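Local coordinates for protein 3-oxo-glucose-6-phosphate:glutamate aminotransferase (Bacillus subtilis subsp. subtilis, PDB 4K2M) that catalyses the reversible pyridoxal phosphate-dependent transfer of an amino group between glutamate and 3-dehydro-glucose 6-phosphate, giving kanosamine 6-phosphate on the way to an antibiotic, at residues A150-F153 with S154-N158; D171-P174 with Q175-C178; P197-Y201 with G202-D206; H209-Q212 with I213-Y217; H348-H351 with L352-I355. One frame throughout, in Å; residues are numbered along the deposited sequence.

Contact 1 of 5, residues A150-F153 with S154-N158. With O1G (3-deoxy-3-[(E)-({3-hydroxy-2-methyl-5-[(phosphonooxy)methyl]pyridin-4-yl}methylidene)amino]-6-O-phosphono-alpha-D-gluco pyranose), chain C; EDO (1,2-ethanediol), chain G.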
# COMPACT_ATOMS: atom_id res chain seq x y z
N ALA A 150 -23.75 -9.74 2.95
CA ALA A 150 -22.97 -10.16 4.11
C ALA A 150 -22.00 -11.29 3.80
O ALA A 150 -21.37 -11.83 4.73
CB ALA A 150 -23.93 -10.59 5.23
N ASN A 151 -21.86 -11.66 2.53
CA ASN A 151 -21.05 -12.83 2.18
C ASN A 151 -19.79 -12.50 1.38
O ASN A 151 -19.19 -13.39 0.78
CB ASN A 151 -21.90 -13.85 1.41
CG ASN A 151 -22.36 -13.33 0.06
OD1 ASN A 151 -22.41 -12.11 -0.15
ND2 ASN A 151 -22.71 -14.24 -0.85
N SER A 152 -19.38 -11.24 1.38
CA SER A 152 -18.16 -10.85 0.68
C SER A 152 -16.94 -11.09 1.58
O SER A 152 -17.07 -11.48 2.74
CB SER A 152 -18.24 -9.37 0.29
OG SER A 152 -17.14 -9.02 -0.54
N PHE A 153 -15.76 -10.87 1.04
CA PHE A 153 -14.55 -10.85 1.85
C PHE A 153 -14.66 -9.68 2.82
O PHE A 153 -15.31 -8.67 2.52
CB PHE A 153 -13.34 -10.68 0.92
CG PHE A 153 -12.01 -10.61 1.65
CD1 PHE A 153 -11.59 -11.66 2.46
CD2 PHE A 153 -11.19 -9.52 1.48
CE1 PHE A 153 -10.35 -11.60 3.12
CE2 PHE A 153 -9.96 -9.44 2.15
CZ PHE A 153 -9.54 -10.48 2.96
N SER A 154 -14.03 -9.79 3.99
CA SER A 154 -14.22 -8.78 5.04
C SER A 154 -13.83 -7.37 4.60
O SER A 154 -14.22 -6.38 5.22
CB SER A 154 -13.43 -9.16 6.31
OG SER A 154 -13.93 -10.35 6.88
N ALA A 155 -13.04 -7.27 3.54
CA ALA A 155 -12.59 -5.96 3.06
C ALA A 155 -13.72 -5.02 2.70
O ALA A 155 -13.61 -3.81 2.88
CB ALA A 155 -11.70 -6.15 1.85
N THR A 156 -14.81 -5.58 2.19
CA THR A 156 -15.92 -4.75 1.72
C THR A 156 -16.54 -4.01 2.92
O THR A 156 -16.64 -2.78 2.91
CB THR A 156 -16.98 -5.59 0.97
OG1 THR A 156 -16.35 -6.44 -0.00
CG2 THR A 156 -18.00 -4.68 0.26
N GLU A 157 -16.91 -4.75 3.96
CA GLU A 157 -17.50 -4.13 5.15
C GLU A 157 -16.46 -3.25 5.86
O GLU A 157 -16.81 -2.21 6.44
CB GLU A 157 -18.03 -5.21 6.11
CG GLU A 157 -16.96 -5.94 6.90
CD GLU A 157 -17.43 -7.24 7.54
OE1 GLU A 157 -17.82 -8.16 6.80
OE2 GLU A 157 -17.38 -7.33 8.79
N ASN A 158 -15.19 -3.64 5.80
CA ASN A 158 -14.17 -2.83 6.48
C ASN A 158 -14.02 -1.46 5.86
O ASN A 158 -13.82 -0.47 6.55
CB ASN A 158 -12.81 -3.53 6.50
CG ASN A 158 -12.73 -4.63 7.54
OD1 ASN A 158 -13.45 -4.60 8.55
ND2 ASN A 158 -11.89 -5.63 7.28
P O1G C . -7.66 -5.87 -1.77
C3A O1G C . -12.45 -9.08 -2.51
O3 O1G C . -12.34 -10.40 -2.79
C1 O1G C . -8.41 -13.43 -0.21
N1' O1G C . -13.70 -7.08 -2.38
C2 O1G C . -9.50 -12.50 -0.76
O2 O1G C . -10.28 -13.37 -1.65
C9A O1G C . -13.66 -8.39 -2.67
C2A O1G C . -14.93 -9.06 -3.16
C3 O1G C . -8.94 -11.29 -1.52
N3' O1G C . -10.10 -10.41 -1.72
O1 O1G C . -7.75 -14.16 -1.26
C4 O1G C . -7.79 -10.60 -0.76
O4 O1G C . -7.14 -9.86 -1.81
C4A O1G C . -11.32 -8.43 -2.07
C4B O1G C . -10.04 -9.14 -1.87
C5 O1G C . -6.79 -11.68 -0.34
O5 O1G C . -7.41 -12.68 0.48
C5A O1G C . -11.39 -7.07 -1.78
C5T O1G C . -10.25 -6.18 -1.27
C6 O1G C . -5.71 -11.19 0.59
C6A O1G C . -12.61 -6.42 -1.94
OP1 O1G C . -7.77 -4.78 -0.73
OP2 O1G C . -6.97 -5.42 -3.01
OP3 O1G C . -7.16 -7.20 -1.17
OP4 O1G C . -9.21 -6.13 -2.27
O6 O1G C . -4.66 -12.06 0.79
P' O1G C . -3.17 -11.50 1.02
OP6 O1G C . -2.80 -10.77 -0.25
OP7 O1G C . -3.17 -10.62 2.26
OP8 O1G C . -2.38 -12.80 1.22
C1 EDO G . -20.67 -18.19 1.10
O1 EDO G . -20.88 -17.26 2.16
C2 EDO G . -21.65 -17.91 -0.04
O2 EDO G . -21.28 -16.68 -0.67
O HOH W 1 -17.59 -7.53 3.80
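Two donors grip Phe153 O where the active-site loop after strand 145-148 runs into helix 154-163 of the aspartate aminotransferase fold. Thr156 N reaches Phe153 O at 3.1 Å from above the carbonyl plane, with a fairly straight N-H (163°), as in a turn that opens a helix. A water donates to the same oxygen at 2.9 Å, accepts from Glu157 N and donates to Glu157 OE1, so it bridges the loop carbonyl to both the main chain and the carboxylate of Glu157. The Glu157 carboxylate also meets Ser385 and, through a salt bridge, Lys287 of the second subunit. Ser152 points its hydroxyl into the same turn: with OG opposite the backbone N (chi1 -172°), Ser152 OG donates to Thr156 OG1 at 2.8 Å, and that threonine oxygen is bonded to Asp224 as well. Both hydroxyls lie beside the pyridine end of the external aldimine. Phe153, a substrate-binding residue, turns one ring face to the sugar: O1G C2 stands 3.8 Å above its centre. Next to the linkage, Phe153 CD2 meets Ala155 CB at 3.4 Å, and the same methyl touches O1G C5T at 3.4 Å.

Contact 2 of 5, residues D171-P174 with Q175-C178. With EDO (1,2-ethanediol), chain D.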
# COMPACT_ATOMS: atom_id res chain seq x y z
N ASP A 171 -30.18 -9.76 1.91
CA ASP A 171 -30.01 -11.14 1.49
C ASP A 171 -29.52 -11.24 0.05
O ASP A 171 -29.73 -10.32 -0.75
CB ASP A 171 -31.35 -11.88 1.63
CG ASP A 171 -31.21 -13.26 2.26
OD1 ASP A 171 -30.07 -13.71 2.51
OD2 ASP A 171 -32.26 -13.91 2.50
N ILE A 172 -28.86 -12.35 -0.27
CA ILE A 172 -28.38 -12.60 -1.63
C ILE A 172 -29.37 -13.46 -2.40
O ILE A 172 -30.25 -14.08 -1.82
CB ILE A 172 -27.05 -13.35 -1.64
CG1 ILE A 172 -27.20 -14.65 -0.84
CG2 ILE A 172 -25.94 -12.47 -1.10
CD1 ILE A 172 -26.11 -15.68 -1.04
N ASN A 173 -29.20 -13.51 -3.72
CA ASN A 173 -29.85 -14.52 -4.53
C ASN A 173 -29.00 -15.78 -4.31
O ASN A 173 -27.80 -15.76 -4.50
CB ASN A 173 -29.84 -14.03 -5.98
CG ASN A 173 -30.30 -15.09 -6.98
OD1 ASN A 173 -29.91 -16.25 -6.92
ND2 ASN A 173 -31.12 -14.66 -7.94
N PRO A 174 -29.63 -16.88 -3.86
CA PRO A 174 -28.83 -18.03 -3.41
C PRO A 174 -28.25 -18.85 -4.55
O PRO A 174 -27.46 -19.77 -4.30
CB PRO A 174 -29.84 -18.86 -2.60
CG PRO A 174 -31.17 -18.53 -3.21
CD PRO A 174 -31.07 -17.07 -3.59
N GLN A 175 -28.64 -18.53 -5.78
CA GLN A 175 -28.03 -19.17 -6.95
C GLN A 175 -26.85 -18.38 -7.49
O GLN A 175 -25.86 -18.96 -7.94
CB GLN A 175 -29.07 -19.34 -8.07
CG GLN A 175 -29.88 -20.63 -7.98
CD GLN A 175 -30.71 -20.70 -6.72
OE1 GLN A 175 -31.50 -19.80 -6.43
NE2 GLN A 175 -30.52 -21.76 -5.94
N THR A 176 -26.96 -17.05 -7.49
CA THR A 176 -25.91 -16.20 -8.05
C THR A 176 -24.90 -15.76 -6.99
O THR A 176 -23.82 -15.29 -7.34
CB THR A 176 -26.47 -14.92 -8.70
OG1 THR A 176 -26.95 -14.03 -7.68
CG2 THR A 176 -27.62 -15.24 -9.67
N PHE A 177 -25.28 -15.88 -5.72
CA PHE A 177 -24.49 -15.39 -4.57
C PHE A 177 -24.33 -13.87 -4.52
O PHE A 177 -23.59 -13.35 -3.68
CB PHE A 177 -23.11 -16.06 -4.49
CG PHE A 177 -23.18 -17.56 -4.38
CD1 PHE A 177 -23.43 -18.17 -3.15
CD2 PHE A 177 -22.95 -18.36 -5.50
CE1 PHE A 177 -23.48 -19.56 -3.04
CE2 PHE A 177 -23.00 -19.73 -5.41
CZ PHE A 177 -23.27 -20.34 -4.18
N CYS A 178 -25.05 -13.16 -5.38
CA CYS A 178 -24.99 -11.70 -5.40
C CYS A 178 -26.20 -11.11 -4.71
O CYS A 178 -27.24 -11.77 -4.55
CB CYS A 178 -24.91 -11.17 -6.84
SG CYS A 178 -23.40 -11.68 -7.67
C1 EDO D . -23.97 -23.06 -7.76
O1 EDO D . -23.01 -22.04 -8.03
C2 EDO D . -25.32 -22.38 -7.52
O2 EDO D . -25.70 -21.67 -8.71
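Hydrogen bonds at Asn173 define the contact, a tight loop after strand 166-169 built on an Asx turn. Asn173 OD1 accepts twice: from Gln175 N at 2.8 Å, lying in the amide carbonyl plane, and from Thr176 N at 3.1 Å, which comes from well above that plane. The carboxamide reaches both because CG lies opposite the backbone N (chi1 171°). The main chain of Asn173 is held as well: Phe177 N donates to Asn173 O, and Asn173 N donates to Cys178 O at 2.7 Å with an N-H...O angle of 163°, so the two ends of the loop are drawn together. An ST turn follows directly, Cys178 N giving its hydrogen to Thr176 OG1 at 3.1 Å. Gln175 NE2 is hydrogen-bonded to Glu340 OE1. The threonine and asparagine side chains cross at about a right angle, Thr176 OG1 and CG2 packing on Asn173 CB and CG.

The apolar contacts lie at Ile172 and Phe177. Ile172 CG2 sits against Phe177 O, and the CG1 branch of Ile172 carries CD1 to within 4.2 Å of Phe177 CD1, obliquely to the ring. The phenyl group packs against Tyr201 and strand 353-356. Over one ring face, toward the rim, stands Pro174 O, 4.2 Å from Phe177 CE1 and hydrogen-bonded to Lys356 NZ.

Contact 3 of 5, residues P197-Y201 with G202-D206. With EDO (1,2-ethanediol), chain G.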
# COMPACT_ATOMS: atom_id res chain seq x y z
N PRO A 197 -23.11 -3.21 -4.25
CA PRO A 197 -23.17 -4.59 -4.74
C PRO A 197 -21.77 -5.15 -4.90
O PRO A 197 -20.83 -4.41 -5.22
CB PRO A 197 -23.84 -4.46 -6.12
CG PRO A 197 -23.55 -3.05 -6.55
CD PRO A 197 -23.48 -2.23 -5.29
N VAL A 198 -21.63 -6.46 -4.70
CA VAL A 198 -20.36 -7.13 -4.91
C VAL A 198 -20.50 -8.15 -6.03
O VAL A 198 -21.43 -8.96 -6.03
CB VAL A 198 -19.93 -7.86 -3.64
CG1 VAL A 198 -18.57 -8.56 -3.87
CG2 VAL A 198 -19.84 -6.89 -2.47
N HIS A 199 -19.58 -8.12 -6.99
CA HIS A 199 -19.64 -9.11 -8.06
C HIS A 199 -18.89 -10.34 -7.60
O HIS A 199 -17.76 -10.61 -8.01
CB HIS A 199 -19.09 -8.53 -9.37
CG HIS A 199 -19.78 -7.26 -9.75
ND1 HIS A 199 -21.12 -7.06 -9.56
CD2 HIS A 199 -19.28 -6.10 -10.25
CE1 HIS A 199 -21.44 -5.83 -9.94
NE2 HIS A 199 -20.35 -5.23 -10.35
N LEU A 200 -19.53 -11.07 -6.69
CA LEU A 200 -18.84 -12.10 -5.92
C LEU A 200 -18.48 -13.30 -6.78
O LEU A 200 -19.30 -13.78 -7.58
CB LEU A 200 -19.73 -12.56 -4.77
CG LEU A 200 -19.03 -13.39 -3.70
CD1 LEU A 200 -17.85 -12.62 -3.07
CD2 LEU A 200 -20.05 -13.76 -2.62
N TYR A 201 -17.25 -13.77 -6.58
CA TYR A 201 -16.66 -14.90 -7.30
C TYR A 201 -16.47 -14.59 -8.78
O TYR A 201 -16.06 -15.47 -9.54
CB TYR A 201 -17.51 -16.18 -7.12
CG TYR A 201 -17.88 -16.48 -5.68
CD1 TYR A 201 -17.02 -16.21 -4.64
CD2 TYR A 201 -19.10 -17.06 -5.39
CE1 TYR A 201 -17.37 -16.49 -3.32
CE2 TYR A 201 -19.46 -17.34 -4.08
CZ TYR A 201 -18.59 -17.06 -3.06
OH TYR A 201 -18.98 -17.36 -1.77
N GLY A 202 -16.75 -13.35 -9.19
CA GLY A 202 -16.63 -12.96 -10.59
C GLY A 202 -17.96 -12.91 -11.33
O GLY A 202 -18.02 -12.62 -12.52
N LYS A 203 -19.05 -13.16 -10.60
CA LYS A 203 -20.40 -13.10 -11.19
C LYS A 203 -20.93 -11.67 -11.11
O LYS A 203 -20.87 -11.04 -10.06
CB LYS A 203 -21.34 -14.02 -10.40
CG LYS A 203 -22.79 -14.01 -10.82
CD LYS A 203 -23.00 -14.69 -12.15
CE LYS A 203 -24.50 -14.85 -12.43
NZ LYS A 203 -24.72 -15.50 -13.75
N HIS A 204 -21.47 -11.17 -12.22
CA HIS A 204 -21.99 -9.81 -12.28
C HIS A 204 -23.33 -9.72 -11.54
O HIS A 204 -24.26 -10.51 -11.81
CB HIS A 204 -22.19 -9.41 -13.75
CG HIS A 204 -21.94 -7.96 -14.04
ND1 HIS A 204 -21.62 -7.50 -15.30
CD2 HIS A 204 -21.97 -6.88 -13.23
CE1 HIS A 204 -21.47 -6.19 -15.25
NE2 HIS A 204 -21.68 -5.78 -14.01
N SER A 205 -23.45 -8.78 -10.60
CA SER A 205 -24.71 -8.51 -9.92
C SER A 205 -25.72 -7.98 -10.93
O SER A 205 -25.35 -7.57 -12.03
CB SER A 205 -24.51 -7.44 -8.86
OG SER A 205 -23.65 -7.88 -7.84
N ASP A 206 -27.00 -7.97 -10.55
CA ASP A 206 -28.06 -7.46 -11.44
C ASP A 206 -28.06 -5.94 -11.41
O ASP A 206 -28.92 -5.32 -10.78
CB ASP A 206 -29.42 -8.00 -11.01
CG ASP A 206 -30.53 -7.67 -12.02
OD1 ASP A 206 -30.32 -6.86 -12.96
OD2 ASP A 206 -31.64 -8.23 -11.85
C1 EDO G . -20.67 -18.19 1.10
O1 EDO G . -20.88 -17.26 2.16
C2 EDO G . -21.65 -17.91 -0.04
O2 EDO G . -21.28 -16.68 -0.67
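His199 ND1 and Ser205 OG share a hydrogen bond of 3.2 Å in which either could be the donor. Ser205 CB lies at the imidazole edge, in its plane, and OG is carried to the histidine opposite its own carbonyl carbon (chi1 -64°). The far nitrogen, His199 NE2, is bonded to Glu223 OE1, so the ring is fixed at both ends. Two main-chain bonds follow: Gly202 N to His199 O, and Lys203 N to Leu200 O at 3.1 Å. They belong to overlapping beta turns, a type II turn over 199-202 and a type I' turn over 200-203, which reverse the chain between strand 192-195 and helix 207-217 in the cofactor-binding domain. Gly202, with phi 101°, adopts backbone angles that suit glycine, since a side chain there would collide with Tyr201 O. His199 is also the centre of an inverse gamma turn, closed by a weak Leu200 N to Val198 O bond.

Packing extends outward from the imidazole. His204 makes a T-shaped pair with it, its edge toward the His199 face, planes at 71° and centroids 4.6 Å apart; His204 CD2 stands 3.5 Å from His199 CE1. On the pocket side Val198 touches the aldimine, and Leu200 CG sits over the centre of the Tyr201 ring. Tyr201 OH is bonded to Tyr380 O and to an ethanediol. Lys203 lays CB on Leu200 O at 3.5 Å, then leads its amine away to Asp347 and Ser345. Where the two arms of the reversal meet, Pro197 CB rests 3.8 Å from Ser205 OG.

Contact 4 of 5, residues H209-Q212 with I213-Y217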
# COMPACT_ATOMS: atom_id res chain seq x y z
N HIS A 209 -31.19 -3.54 -12.43
CA HIS A 209 -32.26 -3.52 -11.45
C HIS A 209 -31.81 -2.71 -10.23
O HIS A 209 -32.55 -1.89 -9.71
CB HIS A 209 -32.63 -4.97 -11.09
CG HIS A 209 -33.87 -5.10 -10.26
ND1 HIS A 209 -34.55 -4.01 -9.74
CD2 HIS A 209 -34.56 -6.19 -9.86
CE1 HIS A 209 -35.59 -4.44 -9.06
NE2 HIS A 209 -35.62 -5.76 -9.11
N ILE A 210 -30.57 -2.92 -9.79
CA ILE A 210 -30.00 -2.12 -8.72
C ILE A 210 -30.04 -0.62 -9.05
O ILE A 210 -30.41 0.19 -8.21
CB ILE A 210 -28.56 -2.61 -8.36
CG1 ILE A 210 -28.62 -4.02 -7.78
CG2 ILE A 210 -27.89 -1.64 -7.38
CD1 ILE A 210 -27.25 -4.68 -7.56
N ARG A 211 -29.67 -0.26 -10.28
CA ARG A 211 -29.69 1.15 -10.68
C ARG A 211 -31.11 1.72 -10.69
O ARG A 211 -31.33 2.88 -10.34
CB ARG A 211 -29.00 1.30 -12.06
CG ARG A 211 -29.17 2.66 -12.76
CD ARG A 211 -28.88 3.83 -11.84
NE ARG A 211 -27.48 3.93 -11.46
CZ ARG A 211 -27.00 4.85 -10.64
NH1 ARG A 211 -27.81 5.76 -10.09
NH2 ARG A 211 -25.71 4.88 -10.35
N GLN A 212 -32.08 0.91 -11.09
CA GLN A 212 -33.46 1.39 -11.04
C GLN A 212 -33.88 1.74 -9.62
O GLN A 212 -34.53 2.77 -9.40
CB GLN A 212 -34.42 0.35 -11.62
CG GLN A 212 -34.34 0.24 -13.13
CD GLN A 212 -35.05 -0.99 -13.66
OE1 GLN A 212 -35.65 -1.75 -12.90
NE2 GLN A 212 -34.99 -1.18 -14.98
N ILE A 213 -33.52 0.90 -8.66
CA ILE A 213 -33.80 1.21 -7.26
C ILE A 213 -33.04 2.44 -6.79
O ILE A 213 -33.61 3.32 -6.14
CB ILE A 213 -33.49 0.02 -6.34
CG1 ILE A 213 -34.37 -1.16 -6.73
CG2 ILE A 213 -33.71 0.39 -4.87
CD1 ILE A 213 -33.97 -2.48 -6.11
N ALA A 214 -31.75 2.49 -7.11
CA ALA A 214 -30.93 3.65 -6.73
C ALA A 214 -31.50 4.96 -7.28
O ALA A 214 -31.54 5.95 -6.56
CB ALA A 214 -29.50 3.46 -7.18
N ASN A 215 -31.94 4.96 -8.53
CA ASN A 215 -32.50 6.18 -9.11
C ASN A 215 -33.78 6.59 -8.40
O ASN A 215 -34.00 7.77 -8.13
CB ASN A 215 -32.77 6.02 -10.60
CG ASN A 215 -31.50 6.04 -11.42
OD1 ASN A 215 -30.43 6.39 -10.92
ND2 ASN A 215 -31.62 5.69 -12.70
N ARG A 216 -34.62 5.61 -8.10
CA ARG A 216 -35.89 5.88 -7.42
C ARG A 216 -35.66 6.54 -6.06
O ARG A 216 -36.39 7.45 -5.67
CB ARG A 216 -36.72 4.59 -7.28
CG ARG A 216 -38.17 4.80 -6.81
CD ARG A 216 -39.04 5.36 -7.94
NE ARG A 216 -40.45 5.45 -7.56
CZ ARG A 216 -41.37 4.55 -7.90
NH1 ARG A 216 -41.03 3.49 -8.64
NH2 ARG A 216 -42.63 4.71 -7.51
N TYR A 217 -34.62 6.10 -5.35
CA TYR A 217 -34.38 6.57 -3.99
C TYR A 217 -33.23 7.55 -3.86
O TYR A 217 -32.86 7.93 -2.74
CB TYR A 217 -34.19 5.38 -3.06
CG TYR A 217 -35.47 4.63 -2.80
CD1 TYR A 217 -36.32 5.02 -1.76
CD2 TYR A 217 -35.86 3.57 -3.61
CE1 TYR A 217 -37.51 4.34 -1.53
CE2 TYR A 217 -37.05 2.89 -3.39
CZ TYR A 217 -37.87 3.29 -2.33
OH TYR A 217 -39.05 2.64 -2.08
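Successive turns of helix 207-217 meet here through i to i+4 contacts between His209 and Ile213, Arg211 and Asn215, and their neighbours. The helix is the crossover of a beta-alpha-beta unit, linking strand 192-195 to strand 220-224 in the large mixed sheet, and it lies away from the active site. Four main-chain bonds carry it through the segment: Ile213 N to His209 O, Ala214 N to Ile210 O, Asn215 N to Arg211 O at 2.8 Å, and Arg216 N to Gln212 O. All four are close to straight, regular alpha-helical geometry.

On the inner side, Ile210 and Ala214 face the sheet, both touching Ile195, while Ala214 also packs on Val221 and Ile210 on Pro197. Next to this face, Ile213 CD1 meets His209 CE1 at 3.9 Å, oblique to the imidazole; the two side chains run across one another at a slant, and His209 NE2 is bonded to Asp182 OD1.

On another flank Arg211 forms the one side-chain hydrogen bond between the turns. Its CG leaves opposite the backbone N (chi1 168°), and bends at the next two torsions bring the guanidinium alongside Asn215, one turn on. Outside the helix, NH2 forms a salt bridge with Asp239 and NE bonds to Tyr237 O. Asn215 OD1 lies near the guanidinium plane, which is turned 42° from the amide plane. Arg211 CD touches that oxygen at 3.1 Å, and Arg211 NH1 donates to Asn215 OD1 at 2.8 Å with an N-H...O angle of 157°.

Contact 5 of 5, residues H348-H351 with L352-I355. With EDO (1,2-ethanediol), chain D.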
# COMPACT_ATOMS: atom_id res chain seq x y z
N HIS A 348 -19.92 -13.61 -16.16
CA HIS A 348 -19.12 -14.23 -15.10
C HIS A 348 -17.68 -14.28 -15.62
O HIS A 348 -17.46 -14.59 -16.79
CB HIS A 348 -19.62 -15.67 -14.86
CG HIS A 348 -19.38 -16.19 -13.47
ND1 HIS A 348 -18.18 -16.10 -12.82
CD2 HIS A 348 -20.22 -16.85 -12.63
CE1 HIS A 348 -18.28 -16.66 -11.62
NE2 HIS A 348 -19.51 -17.13 -11.48
N VAL A 349 -16.70 -13.98 -14.76
CA VAL A 349 -15.30 -14.12 -15.16
C VAL A 349 -14.57 -15.22 -14.39
O VAL A 349 -13.37 -15.39 -14.55
CB VAL A 349 -14.51 -12.80 -15.12
CG1 VAL A 349 -15.06 -11.82 -16.15
CG2 VAL A 349 -14.54 -12.17 -13.70
N TRP A 350 -15.30 -15.94 -13.55
CA TRP A 350 -14.80 -17.19 -12.98
C TRP A 350 -13.55 -16.98 -12.15
O TRP A 350 -12.55 -17.67 -12.31
CB TRP A 350 -14.57 -18.23 -14.09
CG TRP A 350 -15.82 -18.41 -14.91
CD1 TRP A 350 -16.02 -18.00 -16.20
CD2 TRP A 350 -17.04 -19.02 -14.48
NE1 TRP A 350 -17.31 -18.32 -16.60
CE2 TRP A 350 -17.95 -18.95 -15.56
CE3 TRP A 350 -17.46 -19.63 -13.29
CZ2 TRP A 350 -19.25 -19.46 -15.49
CZ3 TRP A 350 -18.75 -20.13 -13.21
CH2 TRP A 350 -19.63 -20.05 -14.30
N HIS A 351 -13.61 -16.01 -11.25
CA HIS A 351 -12.53 -15.84 -10.29
C HIS A 351 -12.48 -17.03 -9.32
O HIS A 351 -11.41 -17.54 -8.99
CB HIS A 351 -12.70 -14.55 -9.50
CG HIS A 351 -11.66 -14.38 -8.44
ND1 HIS A 351 -10.32 -14.24 -8.73
CD2 HIS A 351 -11.76 -14.35 -7.09
CE1 HIS A 351 -9.64 -14.13 -7.60
NE2 HIS A 351 -10.49 -14.20 -6.59
N LEU A 352 -13.66 -17.44 -8.85
CA LEU A 352 -13.83 -18.63 -8.03
C LEU A 352 -14.95 -19.45 -8.65
O LEU A 352 -15.79 -18.90 -9.36
CB LEU A 352 -14.16 -18.25 -6.57
CG LEU A 352 -12.95 -17.66 -5.82
CD1 LEU A 352 -13.36 -16.63 -4.73
CD2 LEU A 352 -12.08 -18.76 -5.21
N PHE A 353 -14.94 -20.76 -8.40
CA PHE A 353 -15.92 -21.66 -9.02
C PHE A 353 -16.73 -22.35 -7.93
O PHE A 353 -16.25 -23.32 -7.32
CB PHE A 353 -15.24 -22.74 -9.89
CG PHE A 353 -16.22 -23.59 -10.64
CD1 PHE A 353 -16.70 -23.17 -11.88
CD2 PHE A 353 -16.73 -24.77 -10.08
CE1 PHE A 353 -17.65 -23.92 -12.57
CE2 PHE A 353 -17.68 -25.53 -10.77
CZ PHE A 353 -18.14 -25.10 -12.02
N PRO A 354 -17.94 -21.85 -7.68
CA PRO A 354 -18.74 -22.41 -6.58
C PRO A 354 -19.75 -23.44 -7.04
O PRO A 354 -20.50 -23.22 -8.01
CB PRO A 354 -19.48 -21.19 -6.04
CG PRO A 354 -19.66 -20.31 -7.24
CD PRO A 354 -18.47 -20.57 -8.17
N ILE A 355 -19.76 -24.58 -6.36
CA ILE A 355 -20.88 -25.51 -6.49
C ILE A 355 -21.61 -25.49 -5.16
O ILE A 355 -21.12 -24.92 -4.19
CB ILE A 355 -20.43 -26.94 -6.84
CG1 ILE A 355 -19.67 -27.56 -5.68
CG2 ILE A 355 -19.57 -26.96 -8.11
CD1 ILE A 355 -19.28 -29.03 -5.92
C1 EDO D . -23.97 -23.06 -7.76
O1 EDO D . -23.01 -22.04 -8.03
C2 EDO D . -25.32 -22.38 -7.52
O2 EDO D . -25.70 -21.67 -8.71
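Leu352 lies alongside His351, the two side chains pointing the same way: Leu352 CD1 touches His351 CD2 at 3.7 Å, oblique to the imidazole, and Leu352 CG is as close to the same carbon. That histidine hydrogen-bonds through ND1 to Asn250 OD1 and approaches the cofactor-binding Gln227. Leu352 O, on the other hand, faces back toward the loop, 4.0 Å from His348 CE1. The main chain at Leu352 also pairs with Tyr201, tying it to the loop after strand 192-195.

Phe353 comes next and leads into strand 353-356, which pairs antiparallel with strand 412-415 in a small two-stranded sheet beside helix 312-329. Its ring lies along the indole of Trp350, both directed the same way toward that helix: Phe353 CD1 is 3.9 Å from Trp350 CE3. The planes are 32° apart and the centroids of the two six-membered rings 5.8 Å, an oblique meeting, neither a stack nor an edge-to-face pair. The indole is carried there by a left-handed backbone at Trp350 (phi 61°). On the loop side it meets His348: Trp350 CE3 stands 3.5 Å above the centre of the His348 ring, and Trp350 N donates to His348 ND1 at 3.0 Å.

Pro354 packs against Val412 and His414 of the partner strand, and Pro354 O accepts from an ethanediol hydroxyl, O1, at 2.8 Å. Ile355 continues the strand, its main chain bonded to Leu413 and its side chain resting on the same residue.

All five contacts are local and follow in series along the chain, none nesting in or crossing another. Contact 1 joins the loop after strand 145-148 to its helix. Contact 2 closes the loop after strand 166-169, and Asn151 ND2 of contact 1 hydrogen-bonds to Phe177 O there. Contact 3 reverses the chain after strand 192-195: it packs on contact 1 through Val198 and Leu200, on contact 2 where Tyr201 meets Phe177 and where Lys203 O and Ser205 meet Cys178. Contact 4 continues into helix 207-217, where Ile210 meets Pro197 and Ser205. Contact 5, far later in sequence, returns beside contact 3, with Gly202 O bonded to Val349 N, and reaches contact 2 where Pro354 touches Phe177.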